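Local coordinates for protein RTX toxin RtxA (Vibrio vulnificus MO6-24/O, PDB 6IMP) that carries an alpha/beta-hydrolase-fold effector domain of a secreted MARTX toxin and probably acts as a hydrolase contributing to virulence, at residues G81-G86 against N163-D168; N121-Q126 against R293-Y298; I252-D257 against K267-L272. One frame throughout, in Å; residues are numbered along the deposited sequence.

Interaction 1 of 3, residues G81-G86 against N163-D168; sequences GYYHQG and NDKGID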
ATOM      1  N   GLY A  81       9.727  -9.477   1.069  1.00 81.17           N
ATOM      2  CA  GLY A  81      10.015  -8.730  -0.153  1.00 85.52           C
ATOM      3  C   GLY A  81      11.427  -8.180  -0.169  1.00 83.48           C
ATOM      4  O   GLY A  81      12.361  -8.820   0.315  1.00 82.58           O
ATOM      5  N   TYR A  82      11.586  -6.987  -0.734  1.00 84.14           N
ATOM      6  CA  TYR A  82      12.903  -6.366  -0.842  1.00 77.62           C
ATOM      7  C   TYR A  82      12.952  -4.995  -0.185  1.00 78.39           C
ATOM      8  O   TYR A  82      11.928  -4.329   0.023  1.00 66.56           O
ATOM      9  CB  TYR A  82      13.346  -6.262  -2.299  1.00 66.02           C
ATOM     10  CG  TYR A  82      13.332  -7.577  -3.047  1.00 68.46           C
ATOM     11  CD1 TYR A  82      12.136  -8.172  -3.414  1.00 65.20           C
ATOM     12  CD2 TYR A  82      14.518  -8.203  -3.427  1.00 72.96           C
ATOM     13  CE1 TYR A  82      12.112  -9.365  -4.116  1.00 70.29           C
ATOM     14  CE2 TYR A  82      14.507  -9.393  -4.144  1.00 72.45           C
ATOM     15  CZ  TYR A  82      13.303  -9.978  -4.483  1.00 72.60           C
ATOM     16  OH  TYR A  82      13.282 -11.175  -5.190  1.00 70.89           O
ATOM     17  N   TYR A  83      14.164  -4.624   0.199  1.00 84.57           N
ATOM     18  CA  TYR A  83      14.522  -3.249   0.470  1.00 80.66           C
ATOM     19  C   TYR A  83      15.392  -2.782  -0.677  1.00 82.63           C
ATOM     20  O   TYR A  83      16.493  -3.288  -0.850  1.00 84.80           O
ATOM     21  CB  TYR A  83      15.306  -3.175   1.770  1.00 76.26           C
ATOM     22  CG  TYR A  83      15.534  -1.778   2.250  1.00 74.55           C
ATOM     23  CD1 TYR A  83      14.602  -1.146   3.055  1.00 76.71           C
ATOM     24  CD2 TYR A  83      16.685  -1.081   1.905  1.00 74.24           C
ATOM     25  CE1 TYR A  83      14.802   0.148   3.510  1.00 81.04           C
ATOM     26  CE2 TYR A  83      16.901   0.210   2.356  1.00 78.00           C
ATOM     27  CZ  TYR A  83      15.957   0.823   3.161  1.00 81.36           C
ATOM     28  OH  TYR A  83      16.157   2.111   3.610  1.00 82.39           O
ATOM     29  N   HIS A  84      14.881  -1.857  -1.487  1.00 94.03           N
ATOM     30  CA  HIS A  84      15.678  -1.258  -2.571  1.00 91.06           C
ATOM     31  C   HIS A  84      16.259   0.094  -2.136  1.00 92.13           C
ATOM     32  O   HIS A  84      15.541   0.915  -1.560  1.00 82.14           O
ATOM     33  CB  HIS A  84      14.830  -1.030  -3.817  1.00 91.02           C
ATOM     34  CG  HIS A  84      13.848  -2.118  -4.115  1.00 88.06           C
ATOM     35  ND1 HIS A  84      14.186  -3.252  -4.825  1.00 87.86           N
ATOM     36  CD2 HIS A  84      12.507  -2.175  -3.938  1.00 87.61           C
ATOM     37  CE1 HIS A  84      13.107  -3.989  -5.019  1.00 82.55           C
ATOM     38  NE2 HIS A  84      12.072  -3.357  -4.495  1.00 92.51           N
ATOM     39  N   GLN A  85      17.524   0.353  -2.481  1.00105.32           N
ATOM     40  CA  GLN A  85      18.207   1.596  -2.047  1.00108.09           C
ATOM     41  C   GLN A  85      18.787   2.455  -3.171  1.00103.68           C
ATOM     42  O   GLN A  85      18.989   1.993  -4.297  1.00 96.91           O
ATOM     43  CB  GLN A  85      19.291   1.308  -0.992  1.00111.84           C
ATOM     44  CG  GLN A  85      20.396   0.366  -1.420  1.00119.21           C
ATOM     45  CD  GLN A  85      20.729  -0.644  -0.339  1.00127.71           C
ATOM     46  OE1 GLN A  85      21.045  -0.273   0.795  1.00122.85           O
ATOM     47  NE2 GLN A  85      20.626  -1.929  -0.674  1.00125.29           N
ATOM     48  N   GLY A  86      19.054   3.714  -2.830  1.00100.96           N
ATOM     49  CA  GLY A  86      19.592   4.695  -3.774  1.00 98.86           C
ATOM     50  C   GLY A  86      21.073   4.513  -4.041  1.00 90.07           C
ATOM     51  O   GLY A  86      21.533   4.713  -5.164  1.00 94.18           O
ATOM     52  N   ASN A 163      13.273   0.383  13.420  1.00109.95           N
ATOM     53  CA  ASN A 163      13.883  -0.441  14.484  1.00102.16           C
ATOM     54  C   ASN A 163      15.048  -1.323  14.058  1.00106.79           C
ATOM     55  O   ASN A 163      15.984  -1.518  14.838  1.00139.02           O
ATOM     56  CB  ASN A 163      12.857  -1.382  15.114  1.00 94.22           C
ATOM     57  CG  ASN A 163      11.725  -0.653  15.808  1.00 90.63           C
ATOM     58  OD1 ASN A 163      11.630   0.569  15.753  1.00 98.39           O
ATOM     59  ND2 ASN A 163      10.853  -1.410  16.472  1.00 77.40           N
ATOM     60  N   ASP A 164      14.935  -1.966  12.903  1.00100.28           N
ATOM     61  CA  ASP A 164      16.076  -2.717  12.369  1.00105.63           C
ATOM     62  C   ASP A 164      17.068  -1.784  11.681  1.00111.37           C
ATOM     63  O   ASP A 164      18.233  -2.140  11.523  1.00128.53           O
ATOM     64  CB  ASP A 164      15.630  -3.841  11.419  1.00109.51           C
ATOM     65  CG  ASP A 164      15.074  -5.042  12.158  1.00108.82           C
ATOM     66  OD1 ASP A 164      15.059  -5.021  13.392  1.00126.54           O
ATOM     67  OD2 ASP A 164      14.642  -6.016  11.514  1.00103.06           O
ATOM     68  N   LYS A 165      16.604  -0.600  11.275  1.00113.02           N
ATOM     69  CA  LYS A 165      17.441   0.332  10.491  1.00108.25           C
ATOM     70  C   LYS A 165      17.512   1.760  11.079  1.00110.98           C
ATOM     71  O   LYS A 165      18.056   2.672  10.446  1.00 99.85           O
ATOM     72  CB  LYS A 165      16.967   0.349   9.027  1.00106.37           C
ATOM     73  CG  LYS A 165      17.343  -0.909   8.243  1.00102.73           C
ATOM     74  CD  LYS A 165      16.499  -1.094   6.984  1.00 95.56           C
ATOM     75  CE  LYS A 165      17.340  -1.457   5.762  1.00104.53           C
ATOM     76  NZ  LYS A 165      17.636  -2.914   5.635  1.00103.38           N
ATOM     77  N   GLY A 166      16.982   1.941  12.290  1.00119.97           N
ATOM     78  CA  GLY A 166      17.256   3.142  13.101  1.00124.92           C
ATOM     79  C   GLY A 166      16.677   4.434  12.555  1.00121.40           C
ATOM     80  O   GLY A 166      16.942   5.521  13.083  1.00121.90           O
ATOM     81  N   ILE A 167      15.843   4.306  11.531  1.00110.65           N
ATOM     82  CA  ILE A 167      15.475   5.425  10.695  1.00101.03           C
ATOM     83  C   ILE A 167      14.537   6.323  11.463  1.00 95.21           C
ATOM     84  O   ILE A 167      13.496   5.872  11.936  1.00 79.50           O
ATOM     85  CB  ILE A 167      14.779   4.950   9.412  1.00105.46           C
ATOM     86  CG1 ILE A 167      15.764   4.124   8.581  1.00107.63           C
ATOM     87  CG2 ILE A 167      14.228   6.143   8.631  1.00110.99           C
ATOM     88  CD1 ILE A 167      15.282   3.757   7.196  1.00108.33           C
ATOM     89  N   ASP A 168      14.912   7.590  11.603  1.00102.90           N
ATOM     90  CA  ASP A 168      14.012   8.557  12.208  1.00105.78           C
ATOM     91  C   ASP A 168      12.771   8.668  11.328  1.00102.67           C
ATOM     92  O   ASP A 168      12.890   8.718  10.100  1.00 99.66           O
ATOM     93  CB  ASP A 168      14.669   9.920  12.374  1.00111.87           C
ATOM     94  CG  ASP A 168      13.927  10.801  13.377  1.00127.58           C
ATOM     95  OD1 ASP A 168      12.786  11.215  13.081  1.00131.20           O
ATOM     96  OD2 ASP A 168      14.474  11.061  14.471  1.00146.09           O
TER
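K165 lays the end of its side chain over one face of the Y83 ring. CE sits 3.6 Å from the ring centroid and only 5° off the normal, so this methylene is centred on the ring and makes a CH-pi contact. NZ stays above the same ring, 4.3 Å from the centroid and 14° off the normal, which satisfies the geometry of a cation-pi pair. The chain reaches this place by bending at its last two torsions, and the ammonium is also hydrogen-bonded to the hydroxyl of Y160. At the far end of the tyrosine, CD1 of I167 approaches the OH of Y83 at 4.0 Å, while that hydroxyl has a weak hydrogen bond to D129. The contact joins an antiparallel strand near the edge of the mixed sheet, 78-84, to the turn that follows helix 147-164. That helix and turn form the crossover of the alpha/beta-hydrolase fold leading from strand 129-133 to strand 172-177. Y83 directs its ring at the turn with CG anti to the backbone N (chi1 -171°), and its side chain also packs on V70 and L131 of the two flanking strands.

Interaction 2 of 3, residues N121-Q126 against R293-Y298; sequences NHYQKQ and RLMGQY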
ATOM      1  N   ASN A 121      12.246   2.339  -9.273  1.00103.21           N
ATOM      2  CA  ASN A 121      13.289   3.019 -10.027  1.00 98.97           C
ATOM      3  C   ASN A 121      13.210   4.530  -9.837  1.00101.14           C
ATOM      4  O   ASN A 121      14.210   5.174  -9.514  1.00100.97           O
ATOM      5  CB  ASN A 121      13.173   2.674 -11.513  1.00103.10           C
ATOM      6  CG  ASN A 121      14.481   2.842 -12.252  1.00107.82           C
ATOM      7  OD1 ASN A 121      15.553   2.600 -11.698  1.00110.64           O
ATOM      8  ND2 ASN A 121      14.399   3.239 -13.518  1.00112.34           N
ATOM      9  N   HIS A 122      12.001   5.073  -9.977  1.00100.49           N
ATOM     10  CA  HIS A 122      11.786   6.524  -9.975  1.00 87.64           C
ATOM     11  C   HIS A 122      12.249   7.179  -8.665  1.00 79.32           C
ATOM     12  O   HIS A 122      12.719   8.313  -8.677  1.00 80.32           O
ATOM     13  CB  HIS A 122      10.312   6.860 -10.243  1.00 84.65           C
ATOM     14  CG  HIS A 122       9.820   6.448 -11.603  1.00 83.06           C
ATOM     15  ND1 HIS A 122       9.931   7.256 -12.713  1.00 81.61           N
ATOM     16  CD2 HIS A 122       9.148   5.346 -12.008  1.00 87.31           C
ATOM     17  CE1 HIS A 122       9.371   6.654 -13.752  1.00 80.92           C
ATOM     18  NE2 HIS A 122       8.889   5.494 -13.351  1.00 76.66           N
ATOM     19  N   TYR A 123      12.119   6.461  -7.546  1.00 90.98           N
ATOM     20  CA  TYR A 123      12.611   6.959  -6.244  1.00 94.64           C
ATOM     21  C   TYR A 123      14.126   6.745  -6.103  1.00104.22           C
ATOM     22  O   TYR A 123      14.846   7.639  -5.650  1.00104.22           O
ATOM     23  CB  TYR A 123      11.908   6.269  -5.064  1.00 82.97           C
ATOM     24  CG  TYR A 123      10.473   6.711  -4.758  1.00 75.80           C
ATOM     25  CD1 TYR A 123      10.199   7.952  -4.188  1.00 68.68           C
ATOM     26  CD2 TYR A 123       9.401   5.825  -4.933  1.00 71.04           C
ATOM     27  CE1 TYR A 123       8.898   8.322  -3.867  1.00 72.33           C
ATOM     28  CE2 TYR A 123       8.101   6.178  -4.615  1.00 62.72           C
ATOM     29  CZ  TYR A 123       7.846   7.422  -4.081  1.00 71.82           C
ATOM     30  OH  TYR A 123       6.546   7.767  -3.763  1.00 63.52           O
ATOM     31  N   GLN A 124      14.592   5.545  -6.453  1.00104.44           N
ATOM     32  CA  GLN A 124      16.007   5.180  -6.297  1.00106.26           C
ATOM     33  C   GLN A 124      16.943   6.152  -7.050  1.00112.69           C
ATOM     34  O   GLN A 124      17.924   6.641  -6.479  1.00114.17           O
ATOM     35  CB  GLN A 124      16.238   3.726  -6.747  1.00104.45           C
ATOM     36  CG  GLN A 124      15.626   2.677  -5.808  1.00 99.80           C
ATOM     37  CD  GLN A 124      15.841   1.235  -6.282  1.00 94.57           C
ATOM     38  OE1 GLN A 124      15.013   0.675  -7.005  1.00 86.03           O
ATOM     39  NE2 GLN A 124      16.946   0.623  -5.854  1.00 85.19           N
ATOM     40  N   LYS A 125      16.595   6.456  -8.306  1.00111.41           N
ATOM     41  CA  LYS A 125      17.266   7.497  -9.137  1.00 97.65           C
ATOM     42  C   LYS A 125      17.568   8.830  -8.479  1.00 97.91           C
ATOM     43  O   LYS A 125      18.457   9.561  -8.911  1.00103.98           O
ATOM     44  CB  LYS A 125      16.363   7.895 -10.297  1.00 92.64           C
ATOM     45  CG  LYS A 125      16.545   7.052 -11.540  1.00102.77           C
ATOM     46  CD  LYS A 125      15.396   7.247 -12.520  1.00106.28           C
ATOM     47  CE  LYS A 125      15.637   8.409 -13.470  1.00102.00           C
ATOM     48  NZ  LYS A 125      14.491   8.565 -14.407  1.00 99.38           N
ATOM     49  N   GLN A 126      16.764   9.183  -7.493  1.00 99.85           N
ATOM     50  CA  GLN A 126      16.973  10.405  -6.732  1.00100.05           C
ATOM     51  C   GLN A 126      17.567  10.063  -5.368  1.00 92.04           C
ATOM     52  O   GLN A 126      17.376  10.799  -4.392  1.00 83.95           O
ATOM     53  CB  GLN A 126      15.646  11.156  -6.575  1.00109.30           C
ATOM     54  CG  GLN A 126      14.744  11.112  -7.811  1.00107.21           C
ATOM     55  CD  GLN A 126      13.479  11.928  -7.640  1.00102.85           C
ATOM     56  OE1 GLN A 126      13.419  12.839  -6.813  1.00100.33           O
ATOM     57  NE2 GLN A 126      12.452  11.589  -8.407  1.00105.40           N
ATOM     58  N   ARG A 293       4.409   5.575 -16.041  1.00 80.16           N
ATOM     59  CA  ARG A 293       3.997   6.840 -16.677  1.00 98.29           C
ATOM     60  C   ARG A 293       3.655   7.922 -15.617  1.00 91.01           C
ATOM     61  O   ARG A 293       4.102   9.068 -15.724  1.00 89.66           O
ATOM     62  CB  ARG A 293       2.799   6.618 -17.639  1.00112.76           C
ATOM     63  CG  ARG A 293       3.150   6.064 -19.036  1.00122.46           C
ATOM     64  CD  ARG A 293       3.238   7.148 -20.125  1.00140.54           C
ATOM     65  NE  ARG A 293       1.931   7.719 -20.509  1.00151.38           N
ATOM     66  CZ  ARG A 293       1.754   8.743 -21.358  1.00139.32           C
ATOM     67  NH1 ARG A 293       1.449   9.959 -20.885  1.00113.36           N
ATOM     68  NH2 ARG A 293       1.885   8.566 -22.676  1.00131.67           N
ATOM     69  N   LEU A 294       2.915   7.533 -14.577  1.00 78.32           N
ATOM     70  CA  LEU A 294       2.528   8.463 -13.507  1.00 73.87           C
ATOM     71  C   LEU A 294       3.725   8.902 -12.660  1.00 77.21           C
ATOM     72  O   LEU A 294       3.900  10.097 -12.382  1.00 66.54           O
ATOM     73  CB  LEU A 294       1.448   7.838 -12.618  1.00 66.01           C
ATOM     74  CG  LEU A 294       1.045   8.623 -11.360  1.00 63.23           C
ATOM     75  CD1 LEU A 294      -0.456   8.588 -11.151  1.00 64.73           C
ATOM     76  CD2 LEU A 294       1.740   8.071 -10.131  1.00 64.56           C
ATOM     77  N   MET A 295       4.532   7.937 -12.230  1.00 79.98           N
ATOM     78  CA  MET A 295       5.673   8.242 -11.370  1.00 83.03           C
ATOM     79  C   MET A 295       6.675   9.153 -12.093  1.00 92.48           C
ATOM     80  O   MET A 295       7.171  10.125 -11.504  1.00 75.08           O
ATOM     81  CB  MET A 295       6.347   6.959 -10.861  1.00 80.56           C
ATOM     82  CG  MET A 295       5.593   6.262  -9.726  1.00 81.26           C
ATOM     83  SD  MET A 295       5.141   7.319  -8.324  1.00 79.37           S
ATOM     84  CE  MET A 295       6.748   7.719  -7.641  1.00 82.28           C
ATOM     85  N   GLY A 296       6.917   8.881 -13.380  1.00 93.92           N
ATOM     86  CA  GLY A 296       7.748   9.759 -14.215  1.00 88.94           C
ATOM     87  C   GLY A 296       7.397  11.234 -14.043  1.00 92.35           C
ATOM     88  O   GLY A 296       8.251  12.061 -13.670  1.00 84.73           O
ATOM     89  N   GLN A 297       6.124  11.555 -14.273  1.00 85.51           N
ATOM     90  CA  GLN A 297       5.665  12.932 -14.251  1.00 80.31           C
ATOM     91  C   GLN A 297       5.715  13.514 -12.848  1.00 84.91           C
ATOM     92  O   GLN A 297       6.144  14.648 -12.657  1.00 82.51           O
ATOM     93  CB  GLN A 297       4.245  13.035 -14.786  1.00 79.16           C
ATOM     94  CG  GLN A 297       3.817  14.468 -15.039  1.00 86.88           C
ATOM     95  CD  GLN A 297       2.329  14.605 -15.270  1.00 97.81           C
ATOM     96  OE1 GLN A 297       1.755  13.937 -16.132  1.00101.54           O
ATOM     97  NE2 GLN A 297       1.698  15.488 -14.512  1.00107.98           N
ATOM     98  N   TYR A 298       5.268  12.739 -11.864  1.00 91.35           N
ATOM     99  CA  TYR A 298       5.042  13.273 -10.523  1.00 83.58           C
ATOM    100  C   TYR A 298       6.185  13.004  -9.524  1.00 79.01           C
ATOM    101  O   TYR A 298       6.269  13.677  -8.492  1.00 82.68           O
ATOM    102  CB  TYR A 298       3.705  12.768  -9.980  1.00 76.35           C
ATOM    103  CG  TYR A 298       2.504  13.359 -10.686  1.00 72.68           C
ATOM    104  CD1 TYR A 298       1.963  14.579 -10.285  1.00 76.85           C
ATOM    105  CD2 TYR A 298       1.898  12.694 -11.749  1.00 77.97           C
ATOM    106  CE1 TYR A 298       0.852  15.117 -10.923  1.00 76.97           C
ATOM    107  CE2 TYR A 298       0.787  13.220 -12.391  1.00 76.87           C
ATOM    108  CZ  TYR A 298       0.266  14.429 -11.977  1.00 79.50           C
ATOM    109  OH  TYR A 298      -0.829  14.942 -12.633  1.00 88.11           O
TER
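M295 meets two aromatic residues of helix 112-124 in turn, H122 with its CB and Y123 with its tip. CB lies 3.7 Å from the centroid of the H122 ring and 21° off the normal, a CH-pi contact displaced toward the rim; its nearest ring atom is CD2 of H122, at 3.4 Å. Beyond CB the thioether bends at both chi2 (-51°) and chi3 (-67°), and this double bend carries CE across to Y123. There the methyl packs obliquely against the phenol, with M295 CE 3.7 Å from Y123 CE2 and at much the same distance from CZ. The face of the imidazole that receives M295 CB also lies over the backbone of G296: H122 CE1 is 3.3 Å from G296 N, while ND1 of H122 makes no hydrogen bond with that amide because the angle is poor. What fixes the polar end of the histidine is instead N292, whose OD1 is hydrogen-bonded to NE2. The two segments come close here, with 6.5 Å between the CA atoms of H122 and M295. M295 and Y123 both continue onto I302, further along helix 291-302, and Y123 and L294 touch strand 200-204, so the helix pair rests together against the central sheet, as packed helices do in alpha/beta hydrolases.

Interaction 3 of 3, residues I252-D257 against K267-L272; sequences ILLLTD and KLRAKL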
ATOM      1  N   ILE A 252      -0.566  15.332   3.160  1.00 79.10           N
ATOM      2  CA  ILE A 252      -1.216  14.304   2.357  1.00 78.91           C
ATOM      3  C   ILE A 252      -1.251  14.737   0.885  1.00 76.88           C
ATOM      4  O   ILE A 252      -2.151  15.461   0.472  1.00 82.65           O
ATOM      5  CB  ILE A 252      -2.665  14.067   2.857  1.00 76.52           C
ATOM      6  CG1 ILE A 252      -2.635  13.641   4.325  1.00 75.94           C
ATOM      7  CG2 ILE A 252      -3.397  13.032   1.990  1.00 72.64           C
ATOM      8  CD1 ILE A 252      -3.994  13.638   4.994  1.00 85.05           C
ATOM      9  N   LEU A 253      -0.283  14.297   0.092  1.00 76.94           N
ATOM     10  CA  LEU A 253      -0.428  14.391  -1.359  1.00 75.32           C
ATOM     11  C   LEU A 253      -1.457  13.368  -1.801  1.00 73.84           C
ATOM     12  O   LEU A 253      -1.521  12.269  -1.265  1.00 88.81           O
ATOM     13  CB  LEU A 253       0.896  14.152  -2.090  1.00 79.14           C
ATOM     14  CG  LEU A 253       0.862  14.317  -3.633  1.00 81.75           C
ATOM     15  CD1 LEU A 253       0.425  15.712  -4.056  1.00 83.38           C
ATOM     16  CD2 LEU A 253       2.213  13.993  -4.255  1.00 75.54           C
ATOM     17  N   LEU A 254      -2.263  13.736  -2.776  1.00 73.58           N
ATOM     18  CA  LEU A 254      -3.286  12.844  -3.276  1.00 77.78           C
ATOM     19  C   LEU A 254      -3.359  12.931  -4.804  1.00 80.74           C
ATOM     20  O   LEU A 254      -3.881  13.900  -5.365  1.00 80.29           O
ATOM     21  CB  LEU A 254      -4.628  13.186  -2.627  1.00 78.03           C
ATOM     22  CG  LEU A 254      -5.894  12.521  -3.189  1.00 80.48           C
ATOM     23  CD1 LEU A 254      -5.827  11.007  -3.087  1.00 77.62           C
ATOM     24  CD2 LEU A 254      -7.122  13.050  -2.460  1.00 87.19           C
ATOM     25  N   LEU A 255      -2.831  11.913  -5.473  1.00 76.06           N
ATOM     26  CA  LEU A 255      -2.891  11.846  -6.925  1.00 73.08           C
ATOM     27  C   LEU A 255      -3.882  10.785  -7.362  1.00 67.60           C
ATOM     28  O   LEU A 255      -3.712   9.609  -7.063  1.00 73.35           O
ATOM     29  CB  LEU A 255      -1.505  11.553  -7.490  1.00 73.11           C
ATOM     30  CG  LEU A 255      -0.362  12.414  -6.925  1.00 69.41           C
ATOM     31  CD1 LEU A 255       0.893  12.203  -7.748  1.00 73.78           C
ATOM     32  CD2 LEU A 255      -0.699  13.889  -6.894  1.00 63.03           C
ATOM     33  N   THR A 256      -4.922  11.210  -8.060  1.00 66.85           N
ATOM     34  CA  THR A 256      -5.971  10.297  -8.508  1.00 77.68           C
ATOM     35  C   THR A 256      -5.877  10.005  -9.997  1.00 75.25           C
ATOM     36  O   THR A 256      -5.378  10.820 -10.756  1.00 76.67           O
ATOM     37  CB  THR A 256      -7.363  10.876  -8.232  1.00 85.30           C
ATOM     38  OG1 THR A 256      -7.605  11.992  -9.096  1.00 89.64           O
ATOM     39  CG2 THR A 256      -7.471  11.324  -6.798  1.00 92.82           C
ATOM     40  N   ASP A 257      -6.430   8.866 -10.404  1.00 73.89           N
ATOM     41  CA  ASP A 257      -6.399   8.426 -11.811  1.00 77.38           C
ATOM     42  C   ASP A 257      -7.569   9.023 -12.599  1.00 78.64           C
ATOM     43  O   ASP A 257      -8.409   9.711 -12.029  1.00 74.81           O
ATOM     44  CB  ASP A 257      -6.397   6.892 -11.909  1.00 79.44           C
ATOM     45  CG  ASP A 257      -7.513   6.247 -11.107  1.00 88.05           C
ATOM     46  OD1 ASP A 257      -7.658   6.572  -9.901  1.00103.87           O
ATOM     47  OD2 ASP A 257      -8.225   5.397 -11.672  1.00 91.31           O
ATOM     48  N   LYS A 267     -13.948  13.379  -5.062  1.00 80.35           N
ATOM     49  CA  LYS A 267     -14.957  13.663  -4.034  1.00 77.26           C
ATOM     50  C   LYS A 267     -14.311  13.556  -2.643  1.00 84.83           C
ATOM     51  O   LYS A 267     -14.409  14.476  -1.808  1.00 70.08           O
ATOM     52  CB  LYS A 267     -16.146  12.704  -4.164  1.00 73.72           C
ATOM     53  CG  LYS A 267     -16.851  12.800  -5.511  1.00 79.77           C
ATOM     54  CD  LYS A 267     -18.114  11.954  -5.585  1.00 89.90           C
ATOM     55  CE  LYS A 267     -18.595  11.840  -7.030  1.00 99.07           C
ATOM     56  NZ  LYS A 267     -19.961  11.255  -7.171  1.00 98.40           N
ATOM     57  N   LEU A 268     -13.601  12.450  -2.429  1.00 86.19           N
ATOM     58  CA  LEU A 268     -12.788  12.274  -1.235  1.00 78.85           C
ATOM     59  C   LEU A 268     -11.929  13.501  -1.004  1.00 83.92           C
ATOM     60  O   LEU A 268     -11.950  14.080   0.078  1.00 88.65           O
ATOM     61  CB  LEU A 268     -11.910  11.034  -1.368  1.00 77.30           C
ATOM     62  CG  LEU A 268     -10.934  10.717  -0.228  1.00 81.57           C
ATOM     63  CD1 LEU A 268     -11.614  10.757   1.132  1.00 83.98           C
ATOM     64  CD2 LEU A 268     -10.284   9.358  -0.455  1.00 80.06           C
ATOM     65  N   ARG A 269     -11.209  13.915  -2.044  1.00 91.63           N
ATOM     66  CA  ARG A 269     -10.348  15.105  -1.978  1.00 97.60           C
ATOM     67  C   ARG A 269     -11.093  16.292  -1.385  1.00101.88           C
ATOM     68  O   ARG A 269     -10.577  16.985  -0.498  1.00 89.35           O
ATOM     69  CB  ARG A 269      -9.817  15.477  -3.369  1.00100.70           C
ATOM     70  CG  ARG A 269      -9.452  16.951  -3.529  1.00 99.92           C
ATOM     71  CD  ARG A 269      -8.597  17.182  -4.756  1.00 99.27           C
ATOM     72  NE  ARG A 269      -7.203  16.859  -4.481  1.00 97.53           N
ATOM     73  CZ  ARG A 269      -6.444  16.009  -5.174  1.00 87.95           C
ATOM     74  NH1 ARG A 269      -5.200  15.805  -4.787  1.00 86.06           N
ATOM     75  NH2 ARG A 269      -6.903  15.374  -6.246  1.00 84.86           N
ATOM     76  N   ALA A 270     -12.289  16.543  -1.908  1.00105.09           N
ATOM     77  CA  ALA A 270     -13.143  17.597  -1.381  1.00110.12           C
ATOM     78  C   ALA A 270     -13.362  17.394   0.121  1.00106.79           C
ATOM     79  O   ALA A 270     -12.837  18.161   0.929  1.00109.58           O
ATOM     80  CB  ALA A 270     -14.468  17.646  -2.132  1.00118.75           C
ATOM     81  N   LYS A 271     -14.042  16.310   0.494  1.00 95.57           N
ATOM     82  CA  LYS A 271     -14.296  16.007   1.918  1.00 90.66           C
ATOM     83  C   LYS A 271     -13.071  16.255   2.818  1.00 81.15           C
ATOM     84  O   LYS A 271     -13.217  16.633   3.979  1.00 81.24           O
ATOM     85  CB  LYS A 271     -14.766  14.557   2.101  1.00 87.23           C
ATOM     86  CG  LYS A 271     -16.061  14.219   1.385  1.00 96.52           C
ATOM     87  CD  LYS A 271     -16.875  13.166   2.129  1.00109.09           C
ATOM     88  CE  LYS A 271     -18.263  13.003   1.519  1.00116.77           C
ATOM     89  NZ  LYS A 271     -18.717  11.584   1.495  1.00125.08           N
ATOM     90  N   LEU A 272     -11.877  16.023   2.287  1.00 74.29           N
ATOM     91  CA  LEU A 272     -10.668  16.074   3.101  1.00 88.12           C
ATOM     92  C   LEU A 272     -10.168  17.523   3.306  1.00 98.86           C
ATOM     93  O   LEU A 272      -9.800  17.905   4.422  1.00 88.49           O
ATOM     94  CB  LEU A 272      -9.565  15.162   2.518  1.00 79.83           C
ATOM     95  CG  LEU A 272      -9.762  13.628   2.532  1.00 76.22           C
ATOM     96  CD1 LEU A 272      -8.435  12.910   2.345  1.00 71.60           C
ATOM     97  CD2 LEU A 272     -10.413  13.117   3.810  1.00 82.20           C
TER
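The guanidinium of R269 carries the isobutyl group of L254 on one face, with CD2 of L254 4.0 Å above the plane and over its centre. CG of L254 lies over the face too, 3.7 Å from NH1 of R269, and the methyl of T256 comes in obliquely, its CG2 4.1 Å from NH2 of R269. CD2 of L254 also touches the aliphatic root of the arginine, 3.7 Å from CB of R269. The long side chain leaves helix 260-274 nearly extended and then turns at chi3 (-81°), which brings the planar group to the backbone of strand 252-256. There NH1 is placed to donate to the carbonyl O of L254 with an angle of 150° at the hydrogen; the modelled 2.4 Å between R269 NH1 and L254 O is too short to trust, so the strength of this bond is doubtful. Helix and strand belong to one beta-alpha-beta unit, which continues into strand 282-283. NH1 also bonds to the carbonyl of T280, just ahead of that last strand, while NH2 forms a salt bridge with E266, whose carboxylate takes a hydrogen bond from T256 OG1 as well. The cationic group, only partly exposed, thus faces two backbone carbonyls and a carboxylate beneath a leucine; the paired acid would be expected to balance its charge, and the apolar cover to strengthen these polar links.

Interactions 1 and 3 each include a strand of the same mixed sheet, and interaction 2 pairs two helices that pack against it. Interactions 1 and 2 adjoin directly: Q124 NE2 lies 2.9 Å from Q85 O, a probable hydrogen bond, so helix 112-124 serves both, although their centres are 19 Å apart. Interaction 2 touches interaction 3 through Y298 CG and L255 CD1, 3.5 Å apart, which places helix 291-302 against strand 252-256; interaction 3 is nested within the chain loop that interaction 2 closes. Interactions 1 and 3 do not meet, their nearest atoms being about 17 Å apart. D257, closing the strand segment of interaction 3, contacts H288, a pairing consistent with the acid and histidine of an alpha/beta-hydrolase triad.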